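Long-range contacts in ornithine cyclodeaminase (Methanococcus maripaludis S2, PDB 3C2Q), which catalyses the conversion of ornithine to proline with release of ammonia, using NAD(+) as cofactor: residues Met123-Arg127 with Met158-Ile164; Ile8-Asn12 with His81-Arg85; Val53-Pro58 with Asp75-Ile79. All blocks are in the same frame, centred on the assembly; numbering follows the deposited sequence.

Contact 1 of 3, residues Met123-Arg127 with Met158-Ile164; sequences MHEIR and MVELGYI
Arg127 lays its guanidinium flat on the ring of Tyr163, the two planes only 11° apart and their centres separated by 4.0 Å. The stack is also an off-centre cation-pi contact, with CZ of Arg127 displaced toward the hydroxyl end of the ring, while CD of Arg127 sits over the same face as a CH-pi partner. With the chain bent at chi3 (45°), NH1 of Arg127 donates a short but bent hydrogen bond (142°), 2.8 Å, to the carbonyl O of Leu161, which lies in the guanidinium plane. There Gly162, with positive phi, closes the helix in a Schellman motif. Beyond the segments, Glu342 pairs through OE1 in a salt bridge with NH1 of Arg127 and through OE2 in a hydrogen bond with the Tyr163 hydroxyl. A leucine in place of Arg127 would probably leave the Leu161 carbonyl and Glu342 without their mate and the Tyr163 ring without its flat, charged stacking partner. Met123, selenium-substituted, brings CE to 4.0 Å from CB of Tyr163. Within the Rossmann-fold region, the contact joins helix 112-133 to the end of helix 152-160; Leu338 of helix 327-342 packs on Met123 and Tyr163, and strands 138-142 and 276-280 lie against Met123.

Contact 2 of 3, residues Ile8-Asn12 with His81-Arg85; sequences IENAN and HNGIR
Ala11 and Gly83 bring their backbones within 4.1 Å, CA to CA, where the extended segment 8-12, which leads into strand 12-15, passes the turn that leads into strand 84-86. Gly83 has positive phi, and a CB on it would run into the backbone of residues 9 to 11; its bare CA lies 3.2 Å from the carbonyl O of Glu9. CA of Ala11 makes a weaker CA-H...O contact of 3.5 Å with the carbonyl O of Asn82. The same Asn82 oxygen accepts from a water at 2.7 Å, and this water accepts from the backbone N of Asn12, so the water bridges the two backbones. Among the side chains, CG2 of Ile8 rests 4.0 Å from CA of Gly83, and CB of Ala11 lies 3.8 Å from the carbonyl O of Gly83. Glu9, its chain extended beyond CG, crosses the Asn82 side chain at the solvent-exposed surface, carboxylate and amide planes 60° apart. Strands 12-15 and 84-86 are the outermost of the mixed sheet within the chain, and here the lead into one meets the turn before the other; Lys37 of strand 34-38 forms backbone hydrogen bonds with both Ala11 and Gly83, and Leu78 of strand 76-79 packs against Ala11 and Ile84.

Contact 3 of 3, residues Val53-Pro58 with Asp75-Ile79; sequences VIVVYP and DFVLI
Leu78 N donates to the carbonyl O of Ile54 at 3.0 Å, and Val56 N to the carbonyl O of Phe76 at 2.9 Å, both bonds nearly straight. Each acceptor also meets a CA-H...O contact, Val77 CA with Ile54 O and Val55 CA with Phe76 O at 3.3 Å, around the non-hydrogen-bonded pair of Val55 and Val77. One water accepts from Ile54 N and donates to Leu78 O, another accepts from Phe76 N and donates to Val56 O. These are neighbouring antiparallel strands of a mixed sheet, 53-57 between 62-66 and 76-79, and their short axes are splayed, at 126° between N-to-C directions. Apolar side chains meet on both sides. Ile54 and Leu78 lie side by side and point the same way, CD1 of Ile54 at 3.8 Å from CD2 of Leu78; Val53 CB approaches Val77 CG1, and CD of Pro58 comes to 3.7 Å from CD2 of Phe76. A chi1 of -66° puts Phe76 CG anti to the carbonyl carbon and carries the ring over to the neighbouring strand, with Val56 O at its edge. CG1 of Val55 touches CB of Asp75, whose OD2 makes a salt bridge with Lys66 and accepts a hydrogen bond from Lys72 N.

Overall arrangement
Contacts 2 and 3 are neighbours in the mixed sheet, their centres 12 Å apart, and they touch: Asn12 O lies 2.8 Å from Ile79 N, a probable hydrogen bond, and CB of Ala11 packs on CD1 of Leu78 at 3.5 Å. In the sequence, both segments of contact 3 fall between the two of contact 2. Contact 1 belongs to the Rossmann-fold region, with its centre 41 Å from that of contact 2 and 38 Å from that of contact 3; nearest atoms stay about 24 and 26 Å away. Of the three it lies closest to the probable NAD(+) site: the Met158 side chain is about 9 Å from that of Val327, which probably binds NAD(+). Contacts 2 and 3 lie away from that site.

Contact 1 of 3, residues Met123-Arg127 with Met158-Ile164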
loop_
_atom_site.group_PDB
_atom_site.type_symbol
_atom_site.label_atom_id
_atom_site.label_comp_id
_atom_site.label_asym_id
_atom_site.label_seq_id
_atom_site.Cartn_x
_atom_site.Cartn_y
_atom_site.Cartn_z
HETATM N N MSE B 123 -1.812 -5.586 28.118
HETATM C CA MSE B 123 -2.432 -6.909 28.118
HETATM C C MSE B 123 -2.187 -7.632 29.471
HETATM O O MSE B 123 -3.053 -8.333 29.985
HETATM C CB MSE B 123 -1.872 -7.777 26.992
HETATM C CG MSE B 123 -2.246 -7.292 25.579
HETATM SE SE MSE B 123 -1.347 -8.438 24.277
HETATM C CE MSE B 123 -2.183 -10.167 24.591
ATOM N N HIS B 124 -0.992 -7.460 30.016
ATOM C CA HIS B 124 -0.646 -8.077 31.301
ATOM C C HIS B 124 -1.523 -7.500 32.419
ATOM O O HIS B 124 -2.105 -8.243 33.199
ATOM C CB HIS B 124 0.836 -7.891 31.599
ATOM C CG HIS B 124 1.289 -8.608 32.832
ATOM N ND1 HIS B 124 1.747 -9.907 32.811
ATOM C CD2 HIS B 124 1.340 -8.206 34.124
ATOM C CE1 HIS B 124 2.075 -10.272 34.036
ATOM N NE2 HIS B 124 1.841 -9.257 34.850
ATOM N N GLU B 125 -1.646 -6.179 32.455
ATOM C CA GLU B 125 -2.508 -5.507 33.420
ATOM C C GLU B 125 -3.959 -5.952 33.281
ATOM O O GLU B 125 -4.633 -6.239 34.281
ATOM C CB GLU B 125 -2.434 -3.994 33.222
ATOM C CG GLU B 125 -1.112 -3.386 33.608
ATOM C CD GLU B 125 -1.019 -1.903 33.225
ATOM O OE1 GLU B 125 -1.774 -1.434 32.329
ATOM O OE2 GLU B 125 -0.166 -1.198 33.807
ATOM N N ILE B 126 -4.450 -6.003 32.040
ATOM C CA ILE B 126 -5.821 -6.413 31.782
ATOM C C ILE B 126 -6.077 -7.880 32.176
ATOM O O ILE B 126 -7.127 -8.191 32.766
ATOM C CB ILE B 126 -6.253 -6.094 30.296
ATOM C CG1 ILE B 126 -6.450 -4.583 30.111
ATOM C CG2 ILE B 126 -7.501 -6.892 29.896
ATOM C CD1 ILE B 126 -6.409 -4.090 28.633
ATOM N N ARG B 127 -5.141 -8.774 31.884
ATOM C CA ARG B 127 -5.306 -10.172 32.284
ATOM C C ARG B 127 -5.381 -10.314 33.816
ATOM O O ARG B 127 -6.192 -11.095 34.304
ATOM C CB ARG B 127 -4.196 -11.072 31.772
ATOM C CG ARG B 127 -4.540 -12.540 31.974
ATOM C CD ARG B 127 -3.380 -13.483 31.792
ATOM N NE ARG B 127 -2.160 -13.020 32.456
ATOM C CZ ARG B 127 -1.031 -13.723 32.518
ATOM N NH1 ARG B 127 -0.982 -14.929 31.990
ATOM N NH2 ARG B 127 0.054 -13.233 33.125
HETATM N N MSE B 158 -0.852 -17.396 23.644
HETATM C CA MSE B 158 -1.546 -16.353 24.403
HETATM C C MSE B 158 -2.887 -16.858 24.924
HETATM O O MSE B 158 -3.259 -16.538 26.051
HETATM C CB MSE B 158 -1.733 -15.063 23.574
HETATM C CG MSE B 158 -0.412 -14.428 23.195
HETATM SE SE MSE B 158 -0.706 -13.013 21.814
HETATM C CE MSE B 158 1.158 -12.884 21.202
ATOM N N VAL B 159 -3.608 -17.619 24.107
ATOM C CA VAL B 159 -4.854 -18.272 24.546
ATOM C C VAL B 159 -4.562 -19.240 25.714
ATOM O O VAL B 159 -5.196 -19.149 26.773
ATOM C CB VAL B 159 -5.539 -19.039 23.395
ATOM C CG1 VAL B 159 -6.827 -19.687 23.872
ATOM C CG2 VAL B 159 -5.883 -18.073 22.198
ATOM N N GLU B 160 -3.565 -20.108 25.518
ATOM C CA GLU B 160 -3.121 -21.063 26.534
ATOM C C GLU B 160 -2.788 -20.361 27.854
ATOM O O GLU B 160 -3.198 -20.822 28.934
ATOM C CB GLU B 160 -1.935 -21.879 25.982
ATOM C CG GLU B 160 -1.399 -22.939 26.937
ATOM C CD GLU B 160 -0.245 -23.750 26.366
ATOM O OE1 GLU B 160 0.242 -23.485 25.215
ATOM O OE2 GLU B 160 0.160 -24.704 27.079
ATOM N N LEU B 161 -2.106 -19.217 27.775
ATOM C CA LEU B 161 -1.662 -18.484 28.961
ATOM C C LEU B 161 -2.733 -17.600 29.626
ATOM O O LEU B 161 -2.442 -16.911 30.607
ATOM C CB LEU B 161 -0.412 -17.637 28.664
ATOM C CG LEU B 161 0.932 -18.332 28.348
ATOM C CD1 LEU B 161 1.937 -17.328 27.812
ATOM C CD2 LEU B 161 1.503 -19.044 29.583
ATOM N N GLY B 162 -3.945 -17.607 29.078
ATOM C CA GLY B 162 -5.069 -16.917 29.680
ATOM C C GLY B 162 -5.239 -15.458 29.319
ATOM O O GLY B 162 -6.066 -14.775 29.941
ATOM N N TYR B 163 -4.496 -14.966 28.312
ATOM C CA TYR B 163 -4.640 -13.560 27.881
ATOM C C TYR B 163 -5.912 -13.254 27.075
ATOM O O TYR B 163 -6.331 -12.103 26.993
ATOM C CB TYR B 163 -3.424 -13.087 27.067
ATOM C CG TYR B 163 -2.172 -12.944 27.874
ATOM C CD1 TYR B 163 -1.908 -11.790 28.602
ATOM C CD2 TYR B 163 -1.259 -13.977 27.923
ATOM C CE1 TYR B 163 -0.744 -11.683 29.374
ATOM C CE2 TYR B 163 -0.091 -13.872 28.672
ATOM C CZ TYR B 163 0.152 -12.734 29.388
ATOM O OH TYR B 163 1.336 -12.672 30.118
ATOM N N ILE B 164 -6.518 -14.276 26.490
ATOM C CA ILE B 164 -7.549 -14.091 25.482
ATOM C C ILE B 164 -8.901 -14.602 25.971
ATOM O O ILE B 164 -9.022 -15.783 26.216
ATOM C CB ILE B 164 -7.173 -14.857 24.157
ATOM C CG1 ILE B 164 -5.739 -14.513 23.674
ATOM C CG2 ILE B 164 -8.216 -14.624 23.083
ATOM C CD1 ILE B 164 -5.435 -13.047 23.650
#

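Contact 2 of 3, residues Ile8-Asn12 with His81-Arg85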
loop_
_atom_site.group_PDB
_atom_site.type_symbol
_atom_site.label_atom_id
_atom_site.label_comp_id
_atom_site.label_asym_id
_atom_site.label_seq_id
_atom_site.Cartn_x
_atom_site.Cartn_y
_atom_site.Cartn_z
ATOM N N ILE B 8 -31.802 22.087 30.603
ATOM C CA ILE B 8 -31.759 21.118 29.452
ATOM C C ILE B 8 -33.146 20.496 29.218
ATOM O O ILE B 8 -33.727 19.894 30.126
ATOM C CB ILE B 8 -30.661 20.004 29.645
ATOM C CG1 ILE B 8 -29.241 20.602 29.724
ATOM C CG2 ILE B 8 -30.722 18.927 28.545
ATOM C CD1 ILE B 8 -28.826 21.459 28.524
ATOM N N GLU B 9 -33.668 20.661 28.001
ATOM C CA GLU B 9 -34.927 20.043 27.585
ATOM C C GLU B 9 -34.907 18.522 27.791
ATOM O O GLU B 9 -33.847 17.883 27.713
ATOM C CB GLU B 9 -35.203 20.341 26.102
ATOM C CG GLU B 9 -35.145 21.835 25.707
ATOM C CD GLU B 9 -35.372 22.074 24.202
ATOM O OE1 GLU B 9 -35.904 21.158 23.522
ATOM O OE2 GLU B 9 -35.022 23.183 23.703
ATOM N N ASN B 10 -36.074 17.945 28.064
ATOM C CA ASN B 10 -36.229 16.501 27.979
ATOM C C ASN B 10 -36.146 16.110 26.507
ATOM O O ASN B 10 -36.544 16.884 25.642
ATOM C CB ASN B 10 -37.572 16.055 28.556
ATOM C CG ASN B 10 -37.576 16.010 30.071
ATOM O OD1 ASN B 10 -36.756 15.339 30.689
ATOM N ND2 ASN B 10 -38.524 16.714 30.678
ATOM N N ALA B 11 -35.627 14.921 26.227
ATOM C CA ALA B 11 -35.480 14.445 24.845
ATOM C C ALA B 11 -36.836 14.284 24.158
ATOM O O ALA B 11 -37.809 13.906 24.792
ATOM C CB ALA B 11 -34.735 13.112 24.824
ATOM N N ASN B 12 -36.879 14.559 22.859
ATOM C CA ASN B 12 -38.063 14.285 22.063
ATOM C C ASN B 12 -38.109 12.823 21.635
ATOM O O ASN B 12 -37.113 12.273 21.136
ATOM C CB ASN B 12 -38.127 15.213 20.856
ATOM C CG ASN B 12 -38.251 16.689 21.258
ATOM O OD1 ASN B 12 -37.346 17.494 21.001
ATOM N ND2 ASN B 12 -39.371 17.047 21.909
ATOM N N HIS B 81 -31.645 16.263 18.520
ATOM C CA HIS B 81 -30.433 16.312 19.345
ATOM C C HIS B 81 -30.581 16.944 20.732
ATOM O O HIS B 81 -29.587 17.048 21.471
ATOM C CB HIS B 81 -29.285 16.976 18.569
ATOM C CG HIS B 81 -28.833 16.198 17.365
ATOM N ND1 HIS B 81 -29.615 16.049 16.241
ATOM C CD2 HIS B 81 -27.673 15.551 17.106
ATOM C CE1 HIS B 81 -28.960 15.330 15.343
ATOM N NE2 HIS B 81 -27.781 15.011 15.846
ATOM N N ASN B 82 -31.813 17.326 21.099
ATOM C CA ASN B 82 -32.086 17.880 22.436
ATOM C C ASN B 82 -32.182 16.816 23.498
ATOM O O ASN B 82 -32.633 15.704 23.222
ATOM C CB ASN B 82 -33.403 18.666 22.456
ATOM C CG ASN B 82 -33.365 19.923 21.588
ATOM O OD1 ASN B 82 -34.417 20.368 21.106
ATOM N ND2 ASN B 82 -32.166 20.498 21.379
ATOM N N GLY B 83 -31.800 17.172 24.722
ATOM C CA GLY B 83 -31.899 16.247 25.852
ATOM C C GLY B 83 -30.974 15.054 25.711
ATOM O O GLY B 83 -31.283 13.956 26.191
ATOM N N ILE B 84 -29.840 15.263 25.028
ATOM C CA ILE B 84 -28.815 14.203 24.955
ATOM C C ILE B 84 -27.453 14.721 25.385
ATOM O O ILE B 84 -27.143 15.900 25.206
ATOM C CB ILE B 84 -28.730 13.524 23.551
ATOM C CG1 ILE B 84 -27.952 14.377 22.568
ATOM C CG2 ILE B 84 -30.119 13.250 22.962
ATOM C CD1 ILE B 84 -27.371 13.580 21.401
ATOM N N ARG B 85 -26.662 13.819 25.958
ATOM C CA ARG B 85 -25.309 14.100 26.423
ATOM C C ARG B 85 -24.399 12.957 25.929
ATOM O O ARG B 85 -24.611 11.794 26.284
ATOM C CB ARG B 85 -25.359 14.156 27.940
ATOM C CG ARG B 85 -24.087 14.428 28.674
ATOM C CD ARG B 85 -24.431 14.693 30.176
ATOM N NE ARG B 85 -24.783 13.495 30.953
ATOM C CZ ARG B 85 -25.312 13.525 32.184
ATOM N NH1 ARG B 85 -25.560 14.685 32.779
ATOM N NH2 ARG B 85 -25.596 12.407 32.832
HETATM O O HOH W 1 -34.562 15.201 21.440
#

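Contact 3 of 3, residues Val53-Pro58 with Asp75-Ile79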
loop_
_atom_site.group_PDB
_atom_site.type_symbol
_atom_site.label_atom_id
_atom_site.label_comp_id
_atom_site.label_asym_id
_atom_site.label_seq_id
_atom_site.Cartn_x
_atom_site.Cartn_y
_atom_site.Cartn_z
ATOM N N VAL B 53 -30.020 3.400 16.699
ATOM C CA VAL B 53 -30.967 4.373 17.261
ATOM C C VAL B 53 -31.107 4.188 18.767
ATOM O O VAL B 53 -30.740 3.149 19.336
ATOM C CB VAL B 53 -32.375 4.358 16.566
ATOM C CG1 VAL B 53 -32.250 4.639 15.089
ATOM C CG2 VAL B 53 -33.057 3.058 16.793
ATOM N N ILE B 54 -31.664 5.196 19.413
ATOM C CA ILE B 54 -31.864 5.071 20.835
ATOM C C ILE B 54 -33.350 4.834 21.122
ATOM O O ILE B 54 -34.207 5.656 20.743
ATOM C CB ILE B 54 -31.301 6.294 21.556
ATOM C CG1 ILE B 54 -29.759 6.298 21.378
ATOM C CG2 ILE B 54 -31.725 6.299 23.057
ATOM C CD1 ILE B 54 -29.037 7.436 22.091
ATOM N N VAL B 55 -33.636 3.706 21.757
ATOM C CA VAL B 55 -35.011 3.343 22.091
ATOM C C VAL B 55 -35.133 3.567 23.605
ATOM O O VAL B 55 -34.299 3.096 24.378
ATOM C CB VAL B 55 -35.324 1.898 21.653
ATOM C CG1 VAL B 55 -36.658 1.365 22.227
ATOM C CG2 VAL B 55 -35.316 1.815 20.113
ATOM N N VAL B 56 -36.154 4.329 23.987
ATOM C CA VAL B 56 -36.408 4.680 25.389
ATOM C C VAL B 56 -37.652 3.933 25.917
ATOM O O VAL B 56 -38.660 3.767 25.196
ATOM C CB VAL B 56 -36.576 6.213 25.533
ATOM C CG1 VAL B 56 -36.768 6.624 26.993
ATOM C CG2 VAL B 56 -35.367 6.936 24.933
ATOM N N TYR B 57 -37.534 3.452 27.149
ATOM C CA TYR B 57 -38.611 2.801 27.890
ATOM C C TYR B 57 -38.869 3.688 29.117
ATOM O O TYR B 57 -38.323 3.437 30.175
ATOM C CB TYR B 57 -38.163 1.412 28.319
ATOM C CG TYR B 57 -37.635 0.587 27.159
ATOM C CD1 TYR B 57 -38.510 -0.015 26.257
ATOM C CD2 TYR B 57 -36.258 0.428 26.957
ATOM C CE1 TYR B 57 -38.032 -0.767 25.182
ATOM C CE2 TYR B 57 -35.770 -0.329 25.880
ATOM C CZ TYR B 57 -36.666 -0.914 25.004
ATOM O OH TYR B 57 -36.206 -1.667 23.942
ATOM N N PRO B 58 -39.632 4.769 28.945
ATOM C CA PRO B 58 -39.686 5.740 30.037
ATOM C C PRO B 58 -40.153 5.149 31.373
ATOM O O PRO B 58 -39.584 5.495 32.419
ATOM C CB PRO B 58 -40.631 6.816 29.506
ATOM C CG PRO B 58 -40.571 6.664 28.000
ATOM C CD PRO B 58 -40.448 5.189 27.797
ATOM N N ASP B 75 -41.989 1.265 19.442
ATOM C CA ASP B 75 -40.793 1.608 20.244
ATOM C C ASP B 75 -40.652 3.115 20.221
ATOM O O ASP B 75 -40.758 3.695 19.163
ATOM C CB ASP B 75 -39.503 1.021 19.622
ATOM C CG ASP B 75 -39.292 -0.455 19.922
ATOM O OD1 ASP B 75 -40.020 -1.030 20.758
ATOM O OD2 ASP B 75 -38.355 -1.052 19.319
ATOM N N PHE B 76 -40.398 3.745 21.369
ATOM C CA PHE B 76 -40.125 5.189 21.413
ATOM C C PHE B 76 -38.684 5.466 21.004
ATOM O O PHE B 76 -37.764 5.094 21.720
ATOM C CB PHE B 76 -40.326 5.770 22.819
ATOM C CG PHE B 76 -41.751 5.717 23.285
ATOM C CD1 PHE B 76 -42.760 6.315 22.525
ATOM C CD2 PHE B 76 -42.090 5.044 24.458
ATOM C CE1 PHE B 76 -44.106 6.264 22.937
ATOM C CE2 PHE B 76 -43.443 4.982 24.880
ATOM C CZ PHE B 76 -44.435 5.593 24.106
ATOM N N VAL B 77 -38.542 6.182 19.908
ATOM C CA VAL B 77 -37.241 6.474 19.289
ATOM C C VAL B 77 -36.898 7.933 19.587
ATOM O O VAL B 77 -37.739 8.846 19.468
ATOM C CB VAL B 77 -37.292 6.219 17.752
ATOM C CG1 VAL B 77 -35.974 6.669 17.060
ATOM C CG2 VAL B 77 -37.591 4.741 17.468
ATOM N N LEU B 78 -35.664 8.131 20.030
ATOM C CA LEU B 78 -35.112 9.448 20.242
ATOM C C LEU B 78 -35.061 10.204 18.920
ATOM O O LEU B 78 -34.487 9.696 17.926
ATOM C CB LEU B 78 -33.707 9.318 20.853
ATOM C CG LEU B 78 -32.875 10.613 20.964
ATOM C CD1 LEU B 78 -33.396 11.475 22.094
ATOM C CD2 LEU B 78 -31.416 10.279 21.230
ATOM N N ILE B 79 -35.653 11.410 18.919
ATOM C CA ILE B 79 -35.710 12.294 17.771
ATOM C C ILE B 79 -34.917 13.549 18.054
ATOM O O ILE B 79 -34.977 14.095 19.166
ATOM C CB ILE B 79 -37.174 12.721 17.429
ATOM C CG1 ILE B 79 -38.063 11.510 17.175
ATOM C CG2 ILE B 79 -37.207 13.670 16.236
ATOM C CD1 ILE B 79 -37.560 10.501 16.163
HETATM O O HOH W 2 -32.650 7.505 17.961
HETATM O O HOH W 3 -40.308 2.150 23.951
#